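Long-range contact in aryl acylamidase (bacterium CSBL00001, PDB 4YJ6), which probably hydrolyses the amide bond of aryl acylamides, as a bacterial member of the amidase signature enzyme family: residues A[273-285]-A[419-432]. Residues are numbered along the deposited sequence; the frame is centred on the assembly and turned at random.
Sequences LTLNYGVFPVQQE and INGEEIDPLIGWCM
P281 and I419 bring the two backbones nearest, their CA atoms 5.9 Å apart, while those of F280 and W430 stay 7.5 Å apart. Selenomethionine M432 meets two aromatic rings. Its CG sits over the centre of the F280 ring, 3.5 Å from the centroid, in a CH-pi contact. SE meets the same ring obliquely, 3.4 Å from F280 CD1, and the bend at chi3 (-76°) turns CE toward V282 CG2. M432 CB lies 3.6 Å from Y277 CE2, and SE lies in that ring's plane, at its edge, so both rings make Met-aromatic contacts. G429 O meets the F280 ring at its edge, 3.3 Å from CE2. Segment 273-285 is mostly the loop from strand 270-273 into helix 284-299, the first half of a beta-alpha-beta crossover to strand 303-306. A small beta hairpin with a type I' turn, I419 to E422, packs on it. The P281 ring crosses the extended E422 side chain at about a right angle, and CG touches I424 CD1 at 3.9 Å. E422 OE2 is hydrogen-bonded to Q315 NE2, at the start of helix 315-339. N420 ND2 donates to V282 O (3.0 Å) from well above the carbonyl plane. A water joins N420 OD1 to Q284 N.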
ATOM      1  N   LEU A 273     -19.839  -6.835  -9.973  1.00 12.34           N
ATOM      2  CA  LEU A 273     -18.806  -7.836  -9.669  1.00 12.36           C
ATOM      3  C   LEU A 273     -18.089  -8.214 -10.967  1.00 13.13           C
ATOM      4  O   LEU A 273     -18.730  -8.428 -12.004  1.00 11.94           O
ATOM      5  CB  LEU A 273     -19.472  -9.091  -9.062  1.00 11.43           C
ATOM      6  CG  LEU A 273     -18.567 -10.301  -8.882  1.00 13.09           C
ATOM      7  CD1 LEU A 273     -17.438  -9.999  -7.912  1.00 13.56           C
ATOM      8  CD2 LEU A 273     -19.419 -11.520  -8.400  1.00 14.25           C
ATOM      9  N   THR A 274     -16.756  -8.256 -10.935  1.00 12.48           N
ATOM     10  CA  THR A 274     -15.997  -8.824 -12.058  1.00 12.35           C
ATOM     11  C   THR A 274     -14.922  -9.734 -11.504  1.00 16.39           C
ATOM     12  O   THR A 274     -14.331  -9.432 -10.475  1.00 13.41           O
ATOM     13  CB  THR A 274     -15.356  -7.735 -12.925  1.00 13.39           C
ATOM     14  OG1 THR A 274     -14.615  -8.350 -13.986  1.00 14.46           O
ATOM     15  CG2 THR A 274     -14.425  -6.779 -12.072  1.00 15.08           C
ATOM     16  N   LEU A 275     -14.676 -10.876 -12.147  1.00 12.86           N
ATOM     17  CA  LEU A 275     -13.615 -11.751 -11.666  1.00 12.19           C
ATOM     18  C   LEU A 275     -12.272 -11.531 -12.356  1.00 12.89           C
ATOM     19  O   LEU A 275     -11.277 -12.111 -11.954  1.00 14.26           O
ATOM     20  CB  LEU A 275     -14.058 -13.227 -11.767  1.00 15.52           C
ATOM     21  CG  LEU A 275     -15.359 -13.478 -10.993  1.00 16.55           C
ATOM     22  CD1 LEU A 275     -15.822 -14.926 -11.214  1.00 19.09           C
ATOM     23  CD2 LEU A 275     -15.215 -13.172  -9.488  1.00 17.26           C
ATOM     24  N   ASN A 276     -12.220 -10.691 -13.392  1.00 13.10           N
ATOM     25  CA  ASN A 276     -10.979 -10.486 -14.116  1.00 14.29           C
ATOM     26  C   ASN A 276     -10.976  -9.216 -14.952  1.00 14.12           C
ATOM     27  O   ASN A 276     -10.086  -9.030 -15.786  1.00 13.17           O
ATOM     28  CB  ASN A 276     -10.727 -11.697 -15.047  1.00 16.10           C
ATOM     29  CG  ASN A 276     -11.867 -11.935 -16.017  1.00 19.85           C
ATOM     30  OD1 ASN A 276     -12.798 -11.129 -16.160  1.00 14.75           O
ATOM     31  ND2 ASN A 276     -11.840 -13.122 -16.656  1.00 31.01           N
ATOM     32  N   TYR A 277     -11.929  -8.311 -14.675  1.00 13.96           N
ATOM     33  CA  TYR A 277     -12.105  -7.076 -15.448  1.00 13.98           C
ATOM     34  C   TYR A 277     -12.209  -7.336 -16.940  1.00 16.34           C
ATOM     35  O   TYR A 277     -11.976  -6.434 -17.755  1.00 15.20           O
ATOM     36  CB  TYR A 277     -10.951  -6.081 -15.188  1.00 12.02           C
ATOM     37  CG  TYR A 277     -10.759  -5.644 -13.746  1.00 12.24           C
ATOM     38  CD1 TYR A 277     -11.445  -4.526 -13.227  1.00 14.30           C
ATOM     39  CD2 TYR A 277      -9.871  -6.280 -12.923  1.00 13.01           C
ATOM     40  CE1 TYR A 277     -11.232  -4.071 -11.905  1.00 14.16           C
ATOM     41  CE2 TYR A 277      -9.628  -5.816 -11.589  1.00 14.26           C
ATOM     42  CZ  TYR A 277     -10.326  -4.717 -11.087  1.00 14.78           C
ATOM     43  OH  TYR A 277     -10.083  -4.282  -9.777  1.00 12.40           O
ATOM     44  N   GLY A 278     -12.611  -8.563 -17.290  1.00 14.52           N
ATOM     45  CA  GLY A 278     -12.784  -8.949 -18.682  1.00 19.28           C
ATOM     46  C   GLY A 278     -11.520  -9.106 -19.497  1.00 19.71           C
ATOM     47  O   GLY A 278     -11.599  -9.472 -20.678  1.00 22.26           O
ATOM     48  N   VAL A 279     -10.357  -8.804 -18.918  1.00 13.97           N
ATOM     49  CA  VAL A 279      -9.115  -8.793 -19.693  1.00 13.13           C
ATOM     50  C   VAL A 279      -7.936  -9.522 -19.043  1.00 14.78           C
ATOM     51  O   VAL A 279      -6.970  -9.794 -19.740  1.00 16.04           O
ATOM     52  CB  VAL A 279      -8.622  -7.351 -20.014  1.00 14.95           C
ATOM     53  CG1 VAL A 279      -9.631  -6.636 -20.906  1.00 16.46           C
ATOM     54  CG2 VAL A 279      -8.432  -6.555 -18.732  1.00 16.97           C
ATOM     55  N   PHE A 280      -7.983  -9.819 -17.736  1.00 14.58           N
ATOM     56  CA  PHE A 280      -6.821 -10.484 -17.096  1.00 14.21           C
ATOM     57  C   PHE A 280      -7.019 -11.988 -16.966  1.00 12.72           C
ATOM     58  O   PHE A 280      -8.134 -12.445 -16.726  1.00 14.80           O
ATOM     59  CB  PHE A 280      -6.597  -9.993 -15.664  1.00 14.16           C
ATOM     60  CG  PHE A 280      -6.227  -8.530 -15.552  1.00 14.31           C
ATOM     61  CD1 PHE A 280      -7.225  -7.565 -15.381  1.00 14.62           C
ATOM     62  CD2 PHE A 280      -4.899  -8.131 -15.610  1.00 14.21           C
ATOM     63  CE1 PHE A 280      -6.895  -6.221 -15.257  1.00 14.70           C
ATOM     64  CE2 PHE A 280      -4.540  -6.777 -15.499  1.00 14.21           C
ATOM     65  CZ  PHE A 280      -5.544  -5.826 -15.305  1.00 13.42           C
ATOM     66  N   PRO A 281      -5.908 -12.749 -17.078  1.00 13.65           N
ATOM     67  CA  PRO A 281      -5.949 -14.164 -16.690  1.00 15.44           C
ATOM     68  C   PRO A 281      -5.857 -14.273 -15.177  1.00 16.09           C
ATOM     69  O   PRO A 281      -4.922 -13.718 -14.615  1.00 16.15           O
ATOM     70  CB  PRO A 281      -4.721 -14.742 -17.376  1.00 16.87           C
ATOM     71  CG  PRO A 281      -3.714 -13.575 -17.390  1.00 17.00           C
ATOM     72  CD  PRO A 281      -4.602 -12.345 -17.621  1.00 16.12           C
ATOM     73  N   VAL A 282      -6.824 -14.912 -14.526  1.00 14.60           N
ATOM     74  CA  VAL A 282      -6.846 -14.945 -13.066  1.00 15.15           C
ATOM     75  C   VAL A 282      -6.916 -16.378 -12.600  1.00 14.73           C
ATOM     76  O   VAL A 282      -7.740 -17.151 -13.109  1.00 15.21           O
ATOM     77  CB  VAL A 282      -8.078 -14.186 -12.519  1.00 16.46           C
ATOM     78  CG1 VAL A 282      -8.166 -14.284 -10.987  1.00 14.14           C
ATOM     79  CG2 VAL A 282      -7.990 -12.724 -12.990  1.00 13.41           C
ATOM     80  N   GLN A 283      -6.080 -16.742 -11.638  1.00 15.33           N
ATOM     81  CA  GLN A 283      -6.094 -18.131 -11.137  1.00 17.34           C
ATOM     82  C   GLN A 283      -7.513 -18.529 -10.703  1.00 18.64           C
ATOM     83  O   GLN A 283      -8.218 -17.811  -9.971  1.00 15.01           O
ATOM     84  CB  GLN A 283      -5.060 -18.309 -10.001  1.00 16.43           C
ATOM     85  CG  GLN A 283      -3.647 -18.162 -10.507  1.00 20.97           C
ATOM     86  CD  GLN A 283      -2.598 -18.270  -9.414  1.00 23.97           C
ATOM     87  OE1 GLN A 283      -2.895 -18.125  -8.206  1.00 22.19           O
ATOM     88  NE2 GLN A 283      -1.360 -18.524  -9.830  1.00 25.79           N
ATOM     89  N   GLN A 284      -7.964 -19.695 -11.159  1.00 16.99           N
ATOM     90  CA  GLN A 284      -9.338 -20.067 -10.926  1.00 17.18           C
ATOM     91  C   GLN A 284      -9.717 -20.070  -9.440  1.00 16.90           C
ATOM     92  O   GLN A 284     -10.826 -19.692  -9.084  1.00 15.19           O
ATOM     93  CB  GLN A 284      -9.601 -21.467 -11.535  1.00 18.57           C
ATOM     94  CG  GLN A 284     -11.034 -21.847 -11.463  1.00 22.14           C
ATOM     95  CD  GLN A 284     -11.907 -20.916 -12.284  1.00 27.77           C
ATOM     96  OE1 GLN A 284     -11.667 -20.710 -13.489  1.00 33.31           O
ATOM     97  NE2 GLN A 284     -12.935 -20.364 -11.654  1.00 28.02           N
ATOM     98  N   GLU A 285      -8.809 -20.516  -8.571  1.00 16.52           N
ATOM     99  CA  GLU A 285      -9.115 -20.567  -7.143  1.00 18.18           C
ATOM    100  C   GLU A 285      -9.427 -19.167  -6.563  1.00 17.42           C
ATOM    101  O   GLU A 285     -10.238 -19.017  -5.644  1.00 15.33           O
ATOM    102  CB  GLU A 285      -7.956 -21.184  -6.343  1.00 19.94           C
ATOM    103  CG  GLU A 285      -7.656 -22.628  -6.725  1.00 23.73           C
ATOM    104  CD  GLU A 285      -6.757 -22.780  -7.964  1.00 27.35           C
ATOM    105  OE1 GLU A 285      -6.238 -21.778  -8.548  1.00 24.54           O
ATOM    106  OE2 GLU A 285      -6.556 -23.954  -8.362  1.00 35.77           O
ATOM    107  N   ILE A 419      -0.014 -16.746 -16.390  1.00 16.27           N
ATOM    108  CA  ILE A 419      -1.114 -17.276 -15.588  1.00 15.67           C
ATOM    109  C   ILE A 419      -2.097 -17.956 -16.538  1.00 17.71           C
ATOM    110  O   ILE A 419      -2.486 -17.383 -17.564  1.00 17.53           O
ATOM    111  CB  ILE A 419      -1.839 -16.150 -14.835  1.00 15.81           C
ATOM    112  CG1 ILE A 419      -0.853 -15.521 -13.824  1.00 14.69           C
ATOM    113  CG2 ILE A 419      -3.054 -16.656 -14.100  1.00 16.94           C
ATOM    114  CD1 ILE A 419      -1.446 -14.239 -13.113  1.00 17.56           C
ATOM    115  N   ASN A 420      -2.487 -19.175 -16.193  1.00 18.65           N
ATOM    116  CA  ASN A 420      -3.394 -19.958 -17.051  1.00 20.71           C
ATOM    117  C   ASN A 420      -2.851 -20.044 -18.491  1.00 20.46           C
ATOM    118  O   ASN A 420      -3.609 -20.013 -19.451  1.00 21.67           O
ATOM    119  CB  ASN A 420      -4.805 -19.354 -17.056  1.00 20.37           C
ATOM    120  CG  ASN A 420      -5.441 -19.354 -15.668  1.00 21.36           C
ATOM    121  OD1 ASN A 420      -5.045 -20.137 -14.800  1.00 26.03           O
ATOM    122  ND2 ASN A 420      -6.417 -18.474 -15.451  1.00 20.00           N
ATOM    123  N   GLY A 421      -1.537 -20.139 -18.627  1.00 23.65           N
ATOM    124  CA  GLY A 421      -0.905 -20.250 -19.936  1.00 24.40           C
ATOM    125  C   GLY A 421      -0.818 -18.962 -20.736  1.00 24.57           C
ATOM    126  O   GLY A 421      -0.325 -18.963 -21.877  1.00 24.12           O
ATOM    127  N   GLU A 422      -1.291 -17.851 -20.159  1.00 19.95           N
ATOM    128  CA  GLU A 422      -1.285 -16.570 -20.852  1.00 18.14           C
ATOM    129  C   GLU A 422      -0.127 -15.731 -20.321  1.00 18.71           C
ATOM    130  O   GLU A 422       0.039 -15.647 -19.108  1.00 17.22           O
ATOM    131  CB  GLU A 422      -2.596 -15.828 -20.574  1.00 19.33           C
ATOM    132  CG  GLU A 422      -2.626 -14.474 -21.208  1.00 20.30           C
ATOM    133  CD  GLU A 422      -3.957 -13.730 -21.063  1.00 23.64           C
ATOM    134  OE1 GLU A 422      -5.050 -14.365 -21.059  1.00 21.97           O
ATOM    135  OE2 GLU A 422      -3.889 -12.469 -21.024  1.00 20.96           O
ATOM    136  N   GLU A 423       0.664 -15.143 -21.217  1.00 15.13           N
ATOM    137  CA  GLU A 423       1.810 -14.335 -20.817  1.00 16.33           C
ATOM    138  C   GLU A 423       1.299 -13.120 -20.061  1.00 16.17           C
ATOM    139  O   GLU A 423       0.305 -12.512 -20.454  1.00 15.05           O
ATOM    140  CB  GLU A 423       2.608 -13.845 -22.032  1.00 20.14           C
ATOM    141  CG  GLU A 423       3.509 -14.905 -22.682  1.00 27.60           C
ATOM    142  CD  GLU A 423       4.606 -15.381 -21.732  1.00 26.06           C
ATOM    143  OE1 GLU A 423       5.489 -14.569 -21.328  1.00 26.86           O
ATOM    144  OE2 GLU A 423       4.539 -16.568 -21.359  1.00 31.24           O
ATOM    145  N   ILE A 424       2.046 -12.738 -19.037  1.00 14.92           N
ATOM    146  CA  ILE A 424       1.674 -11.566 -18.246  1.00 14.62           C
ATOM    147  C   ILE A 424       2.968 -10.956 -17.736  1.00 15.45           C
ATOM    148  O   ILE A 424       3.957 -11.679 -17.471  1.00 14.79           O
ATOM    149  CB  ILE A 424       0.701 -11.950 -17.115  1.00 13.41           C
ATOM    150  CG1 ILE A 424       0.055 -10.702 -16.486  1.00 13.88           C
ATOM    151  CG2 ILE A 424       1.354 -12.817 -16.018  1.00 14.76           C
ATOM    152  CD1 ILE A 424      -1.270 -11.064 -15.775  1.00 16.12           C
ATOM    153  N   ASP A 425       2.994  -9.625 -17.634  1.00 13.61           N
ATOM    154  CA  ASP A 425       4.187  -8.935 -17.157  1.00 13.09           C
ATOM    155  C   ASP A 425       4.472  -9.321 -15.686  1.00 14.95           C
ATOM    156  O   ASP A 425       3.608  -9.207 -14.807  1.00 14.91           O
ATOM    157  CB  ASP A 425       3.975  -7.426 -17.274  1.00 13.77           C
ATOM    158  CG  ASP A 425       5.210  -6.636 -16.878  1.00 16.01           C
ATOM    159  OD1 ASP A 425       5.457  -6.519 -15.675  1.00 16.43           O
ATOM    160  OD2 ASP A 425       5.926  -6.141 -17.765  1.00 17.31           O
ATOM    161  N   PRO A 426       5.679  -9.827 -15.420  1.00 14.79           N
ATOM    162  CA  PRO A 426       5.943 -10.380 -14.097  1.00 13.63           C
ATOM    163  C   PRO A 426       6.163  -9.299 -13.042  1.00 16.06           C
ATOM    164  O   PRO A 426       6.091  -9.619 -11.854  1.00 15.16           O
ATOM    165  CB  PRO A 426       7.238 -11.178 -14.309  1.00 15.42           C
ATOM    166  CG  PRO A 426       7.924 -10.475 -15.395  1.00 16.91           C
ATOM    167  CD  PRO A 426       6.829 -10.016 -16.325  1.00 16.93           C
ATOM    168  N   LEU A 427       6.410  -8.064 -13.465  1.00 14.52           N
ATOM    169  CA  LEU A 427       6.590  -6.973 -12.488  1.00 15.04           C
ATOM    170  C   LEU A 427       5.249  -6.466 -11.990  1.00 16.41           C
ATOM    171  O   LEU A 427       5.050  -6.271 -10.797  1.00 15.01           O
ATOM    172  CB  LEU A 427       7.347  -5.795 -13.108  1.00 14.90           C
ATOM    173  CG  LEU A 427       8.667  -6.097 -13.819  1.00 16.83           C
ATOM    174  CD1 LEU A 427       9.300  -4.774 -14.254  1.00 16.90           C
ATOM    175  CD2 LEU A 427       9.618  -6.889 -12.893  1.00 19.00           C
ATOM    176  N   ILE A 428       4.301  -6.248 -12.897  1.00 13.32           N
ATOM    177  CA  ILE A 428       3.090  -5.551 -12.496  1.00 12.91           C
ATOM    178  C   ILE A 428       1.833  -6.093 -13.185  1.00 13.36           C
ATOM    179  O   ILE A 428       0.720  -5.701 -12.855  1.00 13.14           O
ATOM    180  CB  ILE A 428       3.224  -4.037 -12.816  1.00 13.47           C
ATOM    181  CG1 ILE A 428       2.272  -3.178 -11.981  1.00 14.71           C
ATOM    182  CG2 ILE A 428       2.944  -3.773 -14.289  1.00 13.92           C
ATOM    183  CD1 ILE A 428       2.617  -3.160 -10.469  1.00 13.20           C
ATOM    184  N   GLY A 429       1.992  -6.977 -14.162  1.00 13.77           N
ATOM    185  CA  GLY A 429       0.835  -7.352 -14.989  1.00 13.35           C
ATOM    186  C   GLY A 429      -0.319  -8.013 -14.261  1.00 13.93           C
ATOM    187  O   GLY A 429      -1.487  -7.884 -14.690  1.00 14.63           O
ATOM    188  N   TRP A 430       0.013  -8.788 -13.220  1.00 12.18           N
ATOM    189  CA  TRP A 430      -0.985  -9.498 -12.420  1.00 13.77           C
ATOM    190  C   TRP A 430      -1.545  -8.600 -11.285  1.00 13.58           C
ATOM    191  O   TRP A 430      -2.423  -9.014 -10.518  1.00 13.50           O
ATOM    192  CB  TRP A 430      -0.333 -10.770 -11.822  1.00 15.91           C
ATOM    193  CG  TRP A 430       1.036 -10.443 -11.226  1.00 15.62           C
ATOM    194  CD1 TRP A 430       2.224 -10.377 -11.891  1.00 15.51           C
ATOM    195  CD2 TRP A 430       1.318 -10.077  -9.866  1.00 13.03           C
ATOM    196  NE1 TRP A 430       3.230  -9.985 -11.027  1.00 14.50           N
ATOM    197  CE2 TRP A 430       2.696  -9.824  -9.775  1.00 14.55           C
ATOM    198  CE3 TRP A 430       0.533  -9.970  -8.709  1.00 13.58           C
ATOM    199  CZ2 TRP A 430       3.316  -9.418  -8.567  1.00 15.10           C
ATOM    200  CZ3 TRP A 430       1.138  -9.593  -7.518  1.00 14.98           C
ATOM    201  CH2 TRP A 430       2.515  -9.341  -7.454  1.00 15.03           C
ATOM    202  N   CYS A 431      -1.025  -7.379 -11.170  1.00 12.49           N
ATOM    203  CA  CYS A 431      -1.496  -6.461 -10.129  1.00 12.43           C
ATOM    204  C   CYS A 431      -2.653  -5.635 -10.695  1.00 11.77           C
ATOM    205  O   CYS A 431      -2.455  -4.470 -11.085  1.00 13.60           O
ATOM    206  CB  CYS A 431      -0.367  -5.516  -9.672  1.00 12.28           C
ATOM    207  SG  CYS A 431       1.135  -6.425  -9.152  1.00 13.44           S
HETATM  208  N   MSE A 432      -3.849  -6.230 -10.717  1.00 11.04           N
HETATM  209  CA  MSE A 432      -5.015  -5.645 -11.383  1.00 10.30           C
HETATM  210  C   MSE A 432      -5.439  -4.327 -10.762  1.00 13.29           C
HETATM  211  O   MSE A 432      -6.153  -3.552 -11.384  1.00 11.71           O
HETATM  212  CB  MSE A 432      -6.145  -6.669 -11.375  1.00 10.83           C
HETATM  213  CG  MSE A 432      -5.648  -7.926 -12.016  1.00 10.73           C
HETATM  214 SE   MSE A 432      -7.210  -9.046 -12.312  1.00 30.84          SE
HETATM  215  CE  MSE A 432      -7.551  -9.684 -10.517  1.00 13.25           C
TER
HETATM  216  O   HOH W   1      -8.187  -1.966 -10.043  1.00 11.45           O
HETATM  217  O   HOH W   2      -7.082 -12.726 -20.646  1.00 27.37           O
HETATM  218  O   HOH W   3      -6.239 -21.286 -12.937  1.00 26.38           O